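Local coordinates for autoinducer 2-binding protein LsrB (Clostridium saccharobutylicum DSM 13864, PDB 6DSP) that binds the quorum-sensing signal autoinducer-2, held here as its cyclic tetrahydroxytetrahydrofuran form, probably as an extracytoplasmic receptor of the solute-binding protein family, at residues E128-M133 and P332-F337; V135-D140 and L265-L270; Y156-S161 and S170-G175; S215-I220 and K243-T248. One frame throughout, in Å; residues are numbered along the deposited sequence.

Interaction 1: residues E128-M133 and P332-F337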
# COMPACT_ATOMS: atom_id res chain seq x y z
N GLU A 128 -11.50 1.52 5.56
CA GLU A 128 -12.64 2.35 5.17
C GLU A 128 -12.17 3.65 4.52
O GLU A 128 -12.70 4.05 3.48
CB GLU A 128 -13.55 2.60 6.39
CG GLU A 128 -14.86 3.26 6.00
CD GLU A 128 -15.83 3.39 7.17
OE1 GLU A 128 -15.65 2.65 8.17
OE2 GLU A 128 -16.77 4.23 7.08
N GLN A 129 -11.18 4.32 5.13
CA GLN A 129 -10.65 5.57 4.57
C GLN A 129 -10.12 5.33 3.16
O GLN A 129 -10.38 6.11 2.23
CB GLN A 129 -9.47 6.09 5.41
CG GLN A 129 -9.77 6.82 6.69
CD GLN A 129 -8.47 7.29 7.32
OE1 GLN A 129 -7.48 6.52 7.44
NE2 GLN A 129 -8.44 8.55 7.71
N LEU A 130 -9.31 4.28 3.00
CA LEU A 130 -8.61 4.09 1.74
C LEU A 130 -9.54 3.53 0.67
O LEU A 130 -9.49 3.98 -0.48
CB LEU A 130 -7.37 3.20 1.96
CG LEU A 130 -6.28 3.90 2.78
CD1 LEU A 130 -5.31 2.92 3.40
CD2 LEU A 130 -5.54 4.92 1.91
N GLY A 131 -10.43 2.60 1.04
CA GLY A 131 -11.42 2.15 0.07
C GLY A 131 -12.31 3.27 -0.43
O GLY A 131 -12.55 3.40 -1.63
N GLN A 132 -12.77 4.15 0.49
CA GLN A 132 -13.62 5.26 0.08
C GLN A 132 -12.84 6.29 -0.73
O GLN A 132 -13.36 6.86 -1.68
CB GLN A 132 -14.26 5.86 1.32
CG GLN A 132 -15.25 4.87 1.91
CD GLN A 132 -15.89 5.31 3.19
OE1 GLN A 132 -16.39 4.46 3.95
NE2 GLN A 132 -15.91 6.61 3.44
N MET A 133 -11.56 6.53 -0.36
CA MET A 133 -10.73 7.43 -1.15
C MET A 133 -10.62 6.96 -2.59
O MET A 133 -10.75 7.77 -3.52
CB MET A 133 -9.34 7.51 -0.52
CG MET A 133 -8.37 8.40 -1.26
SD MET A 133 -6.78 8.23 -0.43
CE MET A 133 -5.75 9.28 -1.48
N PRO A 332 -1.20 10.45 9.45
CA PRO A 332 -2.26 11.45 9.61
C PRO A 332 -2.89 11.93 8.32
O PRO A 332 -3.96 12.55 8.37
CB PRO A 332 -1.54 12.61 10.31
CG PRO A 332 -0.13 12.48 9.91
CD PRO A 332 0.12 10.98 9.83
N GLU A 333 -2.28 11.71 7.17
CA GLU A 333 -2.90 12.23 5.96
C GLU A 333 -2.58 11.35 4.77
O GLU A 333 -1.58 10.62 4.76
CB GLU A 333 -2.59 13.70 5.69
CG GLU A 333 -1.25 13.94 5.08
CD GLU A 333 -0.93 15.43 5.00
OE1 GLU A 333 -1.67 16.23 5.60
OE2 GLU A 333 0.08 15.79 4.35
N ARG A 334 -3.47 11.38 3.79
CA ARG A 334 -3.27 10.82 2.47
C ARG A 334 -3.37 11.95 1.45
O ARG A 334 -3.84 13.06 1.76
CB ARG A 334 -4.27 9.69 2.19
CG ARG A 334 -4.01 8.49 3.11
CD ARG A 334 -5.26 8.00 3.83
NE ARG A 334 -5.73 8.98 4.80
CZ ARG A 334 -5.23 9.14 6.01
NH1 ARG A 334 -4.23 8.39 6.46
NH2 ARG A 334 -5.75 10.08 6.79
N THR A 335 -2.92 11.68 0.22
CA THR A 335 -2.71 12.72 -0.78
C THR A 335 -3.39 12.33 -2.08
O THR A 335 -3.23 11.20 -2.55
CB THR A 335 -1.20 12.92 -1.04
OG1 THR A 335 -0.53 13.11 0.22
CG2 THR A 335 -0.99 14.14 -1.95
N ILE A 336 -4.13 13.27 -2.67
CA ILE A 336 -4.74 13.08 -3.98
C ILE A 336 -3.97 13.93 -4.98
O ILE A 336 -3.83 15.14 -4.79
CB ILE A 336 -6.24 13.44 -3.98
CG1 ILE A 336 -7.00 12.52 -3.03
CG2 ILE A 336 -6.80 13.33 -5.37
CD1 ILE A 336 -8.40 13.00 -2.73
N PHE A 337 -3.48 13.30 -6.05
CA PHE A 337 -2.69 13.99 -7.07
C PHE A 337 -3.52 14.23 -8.33
O PHE A 337 -4.29 13.35 -8.77
CB PHE A 337 -1.47 13.17 -7.49
CG PHE A 337 -0.60 12.74 -6.36
CD1 PHE A 337 0.25 13.64 -5.72
CD2 PHE A 337 -0.60 11.41 -5.94
CE1 PHE A 337 1.07 13.23 -4.68
CE2 PHE A 337 0.24 11.01 -4.90
CZ PHE A 337 1.05 11.92 -4.26
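Gln-129 holds its carboxamide over one face of the Arg-334 guanidinium, tilted by 43°, the side chains crossing at about a right angle. OE1 of Gln-129 stands 3.7 Å from CZ of Arg-334, over the middle of the group. NE2 of Gln-129 comes within 3.2 Å of NH2 of Arg-334, but both are donors and no bond forms. The polar ends are held elsewhere: Gln-129 OE1 by the backbone N of Thr-126, Arg-334 NH1 by the carbonyls of Gln-124 and Leu-331. Bent at chi2 and chi3, the arginine lays CD on CD2 of Leu-130, 3.6 Å away, and carries its guanidinium to Gln-129.

The periplasmic-binding-protein fold has two lobes, and here the start of helix 127-144 meets the chain as it leaves strand 327-330 for the short strand 335-337. Gln-124, which receives Arg-334, also lines the ligand pocket. Further along the helix Met-133 reaches across fully extended, with CG anti to the backbone N (chi1 179°). Its SD lies 3.9 Å from CB of Arg-334, while CE ends 3.3 Å from the carbonyl O of Thr-335. The same methyl packs 3.8 Å from CG1 of Ile-336, the two side chains running opposite ways as they pass.

Interaction 2: residues V135-D140 and L265-L270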
# COMPACT_ATOMS: atom_id res chain seq x y z
N VAL A 135 -12.74 5.07 -4.35
CA VAL A 135 -14.01 5.27 -5.03
C VAL A 135 -14.26 6.74 -5.30
O VAL A 135 -14.73 7.11 -6.39
CB VAL A 135 -15.15 4.63 -4.21
CG1 VAL A 135 -16.48 4.94 -4.87
CG2 VAL A 135 -14.91 3.12 -4.05
N GLN A 136 -13.92 7.62 -4.33
CA GLN A 136 -14.16 9.05 -4.51
C GLN A 136 -13.30 9.63 -5.63
O GLN A 136 -13.76 10.48 -6.40
CB GLN A 136 -13.90 9.80 -3.21
CG GLN A 136 -14.19 11.29 -3.33
CD GLN A 136 -15.69 11.55 -3.48
OE1 GLN A 136 -16.51 11.02 -2.72
NE2 GLN A 136 -16.06 12.36 -4.46
N MET A 137 -12.04 9.20 -5.73
CA MET A 137 -11.22 9.66 -6.85
C MET A 137 -11.83 9.22 -8.17
O MET A 137 -11.87 10.00 -9.12
CB MET A 137 -9.81 9.09 -6.74
CG MET A 137 -9.00 9.68 -5.59
SD MET A 137 -7.25 9.26 -5.63
CE MET A 137 -7.31 7.50 -5.44
N GLY A 138 -12.32 7.98 -8.23
CA GLY A 138 -12.97 7.50 -9.44
C GLY A 138 -14.21 8.31 -9.77
O GLY A 138 -14.41 8.70 -10.92
N TYR A 139 -15.05 8.55 -8.76
CA TYR A 139 -16.25 9.36 -8.95
C TYR A 139 -15.89 10.73 -9.53
O TYR A 139 -16.48 11.20 -10.52
CB TYR A 139 -16.94 9.52 -7.58
CG TYR A 139 -18.20 10.37 -7.63
CD1 TYR A 139 -18.13 11.76 -7.64
CD2 TYR A 139 -19.46 9.78 -7.67
CE1 TYR A 139 -19.28 12.56 -7.70
CE2 TYR A 139 -20.62 10.56 -7.72
CZ TYR A 139 -20.52 11.94 -7.74
OH TYR A 139 -21.66 12.72 -7.79
N ASP A 140 -14.90 11.40 -8.92
CA ASP A 140 -14.56 12.74 -9.38
C ASP A 140 -14.06 12.74 -10.83
O ASP A 140 -14.43 13.60 -11.64
CB ASP A 140 -13.52 13.35 -8.46
CG ASP A 140 -14.12 13.69 -7.09
OD1 ASP A 140 -15.35 13.82 -6.98
OD2 ASP A 140 -13.36 13.88 -6.13
N LEU A 265 -4.66 9.72 -17.53
CA LEU A 265 -5.53 9.70 -16.35
C LEU A 265 -5.50 11.08 -15.71
O LEU A 265 -4.53 11.83 -15.84
CB LEU A 265 -5.15 8.62 -15.31
CG LEU A 265 -4.00 8.92 -14.33
CD1 LEU A 265 -3.95 7.87 -13.22
CD2 LEU A 265 -2.66 8.97 -15.05
N THR A 266 -6.55 11.36 -14.95
CA THR A 266 -6.70 12.65 -14.32
C THR A 266 -6.19 12.68 -12.89
O THR A 266 -5.67 13.71 -12.44
CB THR A 266 -8.21 13.01 -14.29
OG1 THR A 266 -8.72 12.97 -15.63
CG2 THR A 266 -8.43 14.39 -13.69
N ARG A 267 -6.33 11.58 -12.14
CA ARG A 267 -6.26 11.68 -10.69
C ARG A 267 -5.90 10.31 -10.12
O ARG A 267 -6.43 9.29 -10.57
CB ARG A 267 -7.65 12.12 -10.17
CG ARG A 267 -7.79 12.15 -8.66
CD ARG A 267 -9.20 12.63 -8.29
NE ARG A 267 -9.41 14.06 -8.50
CZ ARG A 267 -10.02 14.61 -9.55
NH1 ARG A 267 -10.47 13.83 -10.54
NH2 ARG A 267 -10.17 15.93 -9.62
N TRP A 268 -5.03 10.31 -9.12
CA TRP A 268 -4.69 9.09 -8.37
C TRP A 268 -4.23 9.56 -7.01
O TRP A 268 -4.16 10.76 -6.76
CB TRP A 268 -3.61 8.27 -9.12
CG TRP A 268 -2.24 8.86 -9.05
CD1 TRP A 268 -1.21 8.43 -8.27
CD2 TRP A 268 -1.73 9.97 -9.81
NE1 TRP A 268 -0.11 9.20 -8.47
CE2 TRP A 268 -0.40 10.17 -9.40
CE3 TRP A 268 -2.29 10.83 -10.78
CZ2 TRP A 268 0.40 11.20 -9.91
CZ3 TRP A 268 -1.48 11.85 -11.30
CH2 TRP A 268 -0.16 12.02 -10.86
N GLY A 269 -3.91 8.62 -6.12
CA GLY A 269 -3.53 9.00 -4.77
C GLY A 269 -2.35 8.22 -4.21
O GLY A 269 -1.90 7.21 -4.76
N LEU A 270 -1.89 8.71 -3.06
CA LEU A 270 -0.94 7.97 -2.23
C LEU A 270 -0.90 8.68 -0.88
O LEU A 270 -1.95 9.07 -0.35
CB LEU A 270 0.45 7.82 -2.87
CG LEU A 270 1.21 6.60 -2.31
CD1 LEU A 270 0.73 5.27 -2.88
CD2 LEU A 270 2.72 6.79 -2.52
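Met-137 overlaps the backbone between Trp-268 and Gly-269: SD of Met-137 sits 3.3 Å from C of Trp-268, and SD of Met-137 is 3.4 Å from N of Gly-269. A bend at the last torsion (chi3 -63°) folds the methyl along the strand, so that CE of Met-137 too lies against the peptide, 3.6 Å from Gly-269 N. Gly-269 has no side chain on this side, so the sulfur lies directly against the main chain.

Nearer the base of the side chain, Met-137 CB packs 3.9 Å from CD of Arg-267, the two side chains crossing at a slant. Arg-267 runs straight out from the backbone and then turns at chi3, which brings its guanidinium alongside Asp-140. The touching atom there is CB of Asp-140, 3.7 Å from NH1 of Arg-267 and over one face of the guanidinium, toward its rim. The carboxylate itself makes no ion pair with Arg-267; its OD1 accepts a bond from Gln-136 NE2 (3.0 Å). Arg-267 NH1 makes a salt bridge with Glu-144 and a hydrogen bond with OG of Ser-141, further along the same helix.

Packing of helix 127-144 on the short strand 268-270 belongs to one lobe of the periplasmic-binding-protein fold, and the strand ends at Leu-270, a residue of the autoinducer-2 pocket.

Interaction 3: residues Y156-S161 and S170-G175. With PAV ((2R,4S)-2-methyl-2,3,3,4-tetrahydroxytetrahydrofuran), chain C.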
# COMPACT_ATOMS: atom_id res chain seq x y z
N TYR A 156 -17.40 -1.08 -13.84
CA TYR A 156 -16.08 -0.94 -13.23
C TYR A 156 -15.54 -2.30 -12.80
O TYR A 156 -16.25 -3.31 -12.77
CB TYR A 156 -16.12 0.00 -12.02
CG TYR A 156 -16.75 -0.66 -10.82
CD1 TYR A 156 -18.15 -0.74 -10.67
CD2 TYR A 156 -15.96 -1.22 -9.83
CE1 TYR A 156 -18.69 -1.38 -9.58
CE2 TYR A 156 -16.52 -1.86 -8.75
CZ TYR A 156 -17.86 -1.95 -8.64
OH TYR A 156 -18.39 -2.58 -7.55
N CYS A 157 -14.25 -2.30 -12.46
CA CYS A 157 -13.68 -3.45 -11.74
C CYS A 157 -12.44 -2.98 -11.01
O CYS A 157 -11.99 -1.84 -11.16
CB CYS A 157 -13.34 -4.63 -12.68
SG CYS A 157 -11.94 -4.40 -13.78
N TRP A 158 -11.87 -3.90 -10.22
CA TRP A 158 -10.63 -3.68 -9.48
C TRP A 158 -9.49 -4.46 -10.14
O TRP A 158 -9.70 -5.59 -10.63
CB TRP A 158 -10.78 -4.18 -8.03
CG TRP A 158 -11.82 -3.47 -7.23
CD1 TRP A 158 -13.17 -3.62 -7.31
CD2 TRP A 158 -11.58 -2.54 -6.17
NE1 TRP A 158 -13.79 -2.81 -6.38
CE2 TRP A 158 -12.83 -2.14 -5.67
CE3 TRP A 158 -10.42 -2.01 -5.59
CZ2 TRP A 158 -12.96 -1.20 -4.64
CZ3 TRP A 158 -10.54 -1.09 -4.57
CH2 TRP A 158 -11.80 -0.70 -4.09
N HIS A 159 -8.32 -3.84 -10.20
CA HIS A 159 -7.08 -4.45 -10.73
C HIS A 159 -5.99 -4.18 -9.71
O HIS A 159 -5.61 -3.02 -9.49
CB HIS A 159 -6.74 -3.81 -12.09
CG HIS A 159 -5.41 -4.26 -12.66
ND1 HIS A 159 -4.87 -3.69 -13.80
CD2 HIS A 159 -4.50 -5.17 -12.22
CE1 HIS A 159 -3.68 -4.24 -14.04
NE2 HIS A 159 -3.44 -5.14 -13.10
N TYR A 160 -5.51 -5.23 -9.05
CA TYR A 160 -4.46 -5.04 -8.05
C TYR A 160 -3.53 -6.25 -8.06
O TYR A 160 -3.43 -6.97 -9.07
CB TYR A 160 -5.04 -4.60 -6.70
CG TYR A 160 -6.08 -5.46 -6.04
CD1 TYR A 160 -7.41 -5.41 -6.42
CD2 TYR A 160 -5.73 -6.28 -4.96
CE1 TYR A 160 -8.38 -6.14 -5.72
CE2 TYR A 160 -6.69 -7.02 -4.29
CZ TYR A 160 -8.01 -6.94 -4.68
OH TYR A 160 -8.98 -7.62 -4.00
N SER A 161 -2.79 -6.45 -6.97
CA SER A 161 -1.69 -7.41 -6.97
C SER A 161 -2.14 -8.86 -6.89
O SER A 161 -1.78 -9.66 -7.75
CB SER A 161 -0.71 -7.08 -5.85
OG SER A 161 -1.33 -7.17 -4.57
N SER A 170 -8.16 -5.58 1.92
CA SER A 170 -9.01 -4.89 2.88
C SER A 170 -9.64 -3.66 2.24
O SER A 170 -10.80 -3.33 2.54
CB SER A 170 -8.26 -4.55 4.17
OG SER A 170 -7.34 -3.48 4.03
N TRP A 171 -8.92 -2.98 1.35
CA TRP A 171 -9.49 -1.83 0.67
C TRP A 171 -10.57 -2.24 -0.31
O TRP A 171 -11.57 -1.54 -0.44
CB TRP A 171 -8.40 -1.03 -0.04
CG TRP A 171 -7.22 -0.69 0.82
CD1 TRP A 171 -7.17 -0.61 2.17
CD2 TRP A 171 -5.89 -0.48 0.35
NE1 TRP A 171 -5.88 -0.35 2.58
CE2 TRP A 171 -5.08 -0.27 1.47
CE3 TRP A 171 -5.30 -0.45 -0.93
CZ2 TRP A 171 -3.70 -0.02 1.36
CZ3 TRP A 171 -3.94 -0.22 -1.03
CH2 TRP A 171 -3.15 -0.02 0.11
N GLN A 172 -10.36 -3.33 -1.06
CA GLN A 172 -11.37 -3.81 -1.99
C GLN A 172 -12.64 -4.16 -1.25
O GLN A 172 -13.73 -3.77 -1.67
CB GLN A 172 -10.82 -5.01 -2.77
CG GLN A 172 -11.65 -5.43 -3.94
CD GLN A 172 -12.74 -6.43 -3.65
OE1 GLN A 172 -13.05 -6.71 -2.53
NE2 GLN A 172 -13.34 -6.94 -4.71
N VAL A 173 -12.52 -4.81 -0.10
CA VAL A 173 -13.72 -5.19 0.64
C VAL A 173 -14.50 -3.96 1.07
O VAL A 173 -15.72 -3.90 0.93
CB VAL A 173 -13.34 -6.09 1.84
CG1 VAL A 173 -14.52 -6.23 2.76
CG2 VAL A 173 -12.87 -7.44 1.34
N GLU A 174 -13.80 -2.96 1.61
CA GLU A 174 -14.48 -1.76 2.06
C GLU A 174 -14.97 -0.91 0.90
O GLU A 174 -16.07 -0.33 0.98
CB GLU A 174 -13.56 -0.94 2.95
CG GLU A 174 -13.31 -1.60 4.32
CD GLU A 174 -14.61 -1.91 5.04
OE1 GLU A 174 -15.48 -1.01 5.06
OE2 GLU A 174 -14.78 -3.05 5.51
N GLY A 175 -14.21 -0.84 -0.19
CA GLY A 175 -14.65 -0.09 -1.36
C GLY A 175 -15.88 -0.70 -1.99
O GLY A 175 -16.79 0.01 -2.40
O2 PAV C . -1.11 0.33 -3.19
C2 PAV C . 0.26 0.14 -2.77
C1 PAV C . 1.11 1.43 -2.90
O5 PAV C . 0.85 -0.76 -3.87
C5 PAV C . 1.90 -1.42 -3.31
C4 PAV C . 1.87 -1.15 -1.79
O4 PAV C . 2.09 -2.36 -1.06
C3 PAV C . 0.48 -0.54 -1.61
O3 PAV C . 0.47 0.34 -0.52
O13 PAV C . -0.48 -1.56 -1.46
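A glutamine methylene, rather than its amide, does the stacking here: CG of Gln-172 sits over the face of the Trp-158 indole in a CH-pi contact, 3.8 Å from the centroid of the five-membered ring and 14° off its normal. This is the inner seam of a beta-alpha-beta unit, in which strand 155-160 leads into helix 166-182 and on to strand 187-195; strand and helix run nearly antiparallel, at 169°, with axes 10.7 Å apart.

Gln-172 has CG anti to the backbone N (chi1 -169°) and then bends at chi2, laying the methylene on the indole while NE2 goes on to Asn-193 of the next strand. Tyr-160 comes in across the glutamine at about a right angle, its OH 3.4 Å from CB of Gln-172. That hydroxyl is hydrogen-bonded to Asn-169, and the indole NE1 to Glu-176, so both aromatic side chains have their polar ends tied to the helix they pack against.

At the far end of the indole, Gly-175 meets the ring edge: its CA is 3.9 Å from CZ2 of Trp-158. With no side chain at Gly-175, the helix backbone itself comes up to the indole.

Trp-171 leads away from the strand into the ligand pocket. The edge of its indole meets O2 of the bound autoinducer-2, which lies in the ring plane 3.6 Å from CZ3 of Trp-171. A second ligand oxygen, O13, is 3.5 Å from CH2 of Trp-171.

Interaction 4: residues S215-I220 and K243-T248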
# COMPACT_ATOMS: atom_id res chain seq x y z
N SER A 215 -14.52 -3.73 -23.13
CA SER A 215 -14.09 -2.54 -23.86
C SER A 215 -14.91 -1.30 -23.53
O SER A 215 -14.42 -0.18 -23.72
CB SER A 215 -14.07 -2.79 -25.37
OG SER A 215 -15.40 -2.97 -25.84
N ASP A 216 -16.13 -1.48 -23.02
CA ASP A 216 -16.98 -0.37 -22.59
C ASP A 216 -16.88 -0.09 -21.09
O ASP A 216 -17.74 0.62 -20.53
CB ASP A 216 -18.44 -0.63 -22.97
CG ASP A 216 -19.02 -1.85 -22.28
OD1 ASP A 216 -18.30 -2.56 -21.57
OD2 ASP A 216 -20.20 -2.14 -22.48
N ILE A 217 -15.85 -0.61 -20.42
CA ILE A 217 -15.71 -0.34 -18.99
C ILE A 217 -15.55 1.18 -18.77
O ILE A 217 -14.92 1.88 -19.57
CB ILE A 217 -14.54 -1.16 -18.43
CG1 ILE A 217 -14.62 -1.25 -16.90
CG2 ILE A 217 -13.18 -0.61 -18.92
CD1 ILE A 217 -13.72 -2.37 -16.33
N ASP A 218 -16.10 1.66 -17.65
CA ASP A 218 -16.02 3.08 -17.34
C ASP A 218 -14.91 3.43 -16.37
O ASP A 218 -14.33 4.52 -16.45
CB ASP A 218 -17.33 3.57 -16.69
CG ASP A 218 -18.49 3.60 -17.67
OD1 ASP A 218 -18.38 4.32 -18.70
OD2 ASP A 218 -19.49 2.90 -17.40
N LEU A 219 -14.61 2.53 -15.43
CA LEU A 219 -13.71 2.83 -14.32
C LEU A 219 -12.91 1.59 -13.99
O LEU A 219 -13.48 0.50 -13.81
CB LEU A 219 -14.58 3.22 -13.09
CG LEU A 219 -13.86 3.32 -11.76
CD1 LEU A 219 -12.82 4.46 -11.79
CD2 LEU A 219 -14.89 3.49 -10.64
N ILE A 220 -11.59 1.75 -13.85
CA ILE A 220 -10.73 0.66 -13.38
C ILE A 220 -10.01 1.16 -12.15
O ILE A 220 -9.26 2.14 -12.24
CB ILE A 220 -9.72 0.20 -14.45
CG1 ILE A 220 -10.43 -0.08 -15.79
CG2 ILE A 220 -8.95 -1.07 -13.92
CD1 ILE A 220 -9.47 -0.37 -16.94
N LYS A 243 -10.46 10.79 -21.44
CA LYS A 243 -11.80 11.05 -21.93
C LYS A 243 -12.54 9.77 -22.30
O LYS A 243 -13.78 9.78 -22.39
CB LYS A 243 -11.73 12.02 -23.12
CG LYS A 243 -11.28 13.40 -22.66
CD LYS A 243 -12.20 13.89 -21.52
CE LYS A 243 -12.19 15.39 -21.34
NZ LYS A 243 -12.99 15.76 -20.15
N ASN A 244 -11.81 8.67 -22.56
CA ASN A 244 -12.42 7.40 -22.94
C ASN A 244 -12.75 6.53 -21.76
O ASN A 244 -13.80 5.87 -21.76
CB ASN A 244 -11.45 6.59 -23.81
CG ASN A 244 -11.11 7.30 -25.11
OD1 ASN A 244 -9.98 7.72 -25.31
ND2 ASN A 244 -12.08 7.39 -26.00
N VAL A 245 -11.88 6.50 -20.75
CA VAL A 245 -12.01 5.56 -19.64
C VAL A 245 -11.37 6.21 -18.42
O VAL A 245 -10.41 6.98 -18.54
CB VAL A 245 -11.35 4.21 -19.97
CG1 VAL A 245 -9.82 4.38 -20.20
CG2 VAL A 245 -11.62 3.19 -18.88
N THR A 246 -11.92 5.91 -17.24
CA THR A 246 -11.37 6.48 -16.02
C THR A 246 -10.55 5.43 -15.29
O THR A 246 -11.06 4.37 -14.93
CB THR A 246 -12.47 7.02 -15.10
OG1 THR A 246 -13.15 8.11 -15.78
CG2 THR A 246 -11.88 7.50 -13.77
N ILE A 247 -9.28 5.74 -15.07
CA ILE A 247 -8.34 4.90 -14.33
C ILE A 247 -7.90 5.68 -13.12
O ILE A 247 -7.51 6.85 -13.24
CB ILE A 247 -7.14 4.54 -15.22
CG1 ILE A 247 -7.59 3.66 -16.39
CG2 ILE A 247 -6.04 3.85 -14.38
CD1 ILE A 247 -6.64 3.67 -17.57
N THR A 248 -7.95 5.05 -11.94
CA THR A 248 -7.39 5.68 -10.76
C THR A 248 -6.79 4.59 -9.90
O THR A 248 -6.85 3.41 -10.26
CB THR A 248 -8.44 6.52 -10.00
OG1 THR A 248 -7.77 7.37 -9.06
CG2 THR A 248 -9.47 5.64 -9.30
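Strands 219-222 and 246-249 are the two parallel strands of a beta-alpha-beta unit, connected through helix 227-237, and here they start side by side. Three backbone bonds join them in the alternating pattern of parallel pairing: Thr-246 N gives to Asp-218 O at 2.9 Å, Ile-220 N to Thr-246 O at 2.9 Å, and Thr-248 N to Ile-220 O at 3.2 Å. Thr-246 O also takes a CA-H...O contact from Leu-219, with CA of Leu-219 3.1 Å from O of Thr-246.

Leu-219 and Thr-246 put their side chains on one face of the sheet. CG of Leu-219 is anti to the backbone N (chi1 169°), which lets CD1 lean across to CG2 of Thr-246 at 3.7 Å. Helix 127-144 covers this side, Thr-246 touching Ser-141 and Leu-142, and its OG1 is hydrogen-bonded to Arg-145.

The strand pair is the edge of a four-stranded parallel sheet, the core of one lobe of the periplasmic-binding-protein fold, with 246-249 outermost. Ile-220 and Ile-247 lie on the other face, CD1 of Ile-220 4.5 Å from CG1 of Ile-247, and both pack on Gln-231 of helix 227-237. Ahead of the strands, CG2 of Val-245 nestles 3.6 Å from the carbonyl O of Ile-217 and also meets that residue's CG2 methyl.

Interactions 1 and 2 use successive parts of helix 127-144 and meet in a small antiparallel sheet, where Phe-337 N lies 2.7 Å from Trp-268 O and Thr-335 N 2.8 Å from Leu-270 O, both probable hydrogen bonds. Interaction 2 passes to interaction 4 through Thr-248 OG1, 2.8 Å from Arg-267 O, again probably bonded. Interactions 3 and 4 share the four-stranded sheet, with Cys-157 N 3.2 Å from Leu-219 O. Leu-130 CD1 of interaction 1 packs 3.4 Å from Trp-171 NE1 of interaction 3. Trp-171 and Leu-270 touch the ligand directly; in interaction 4 the side chain of Thr-248 is about 11 Å from the bound PAV.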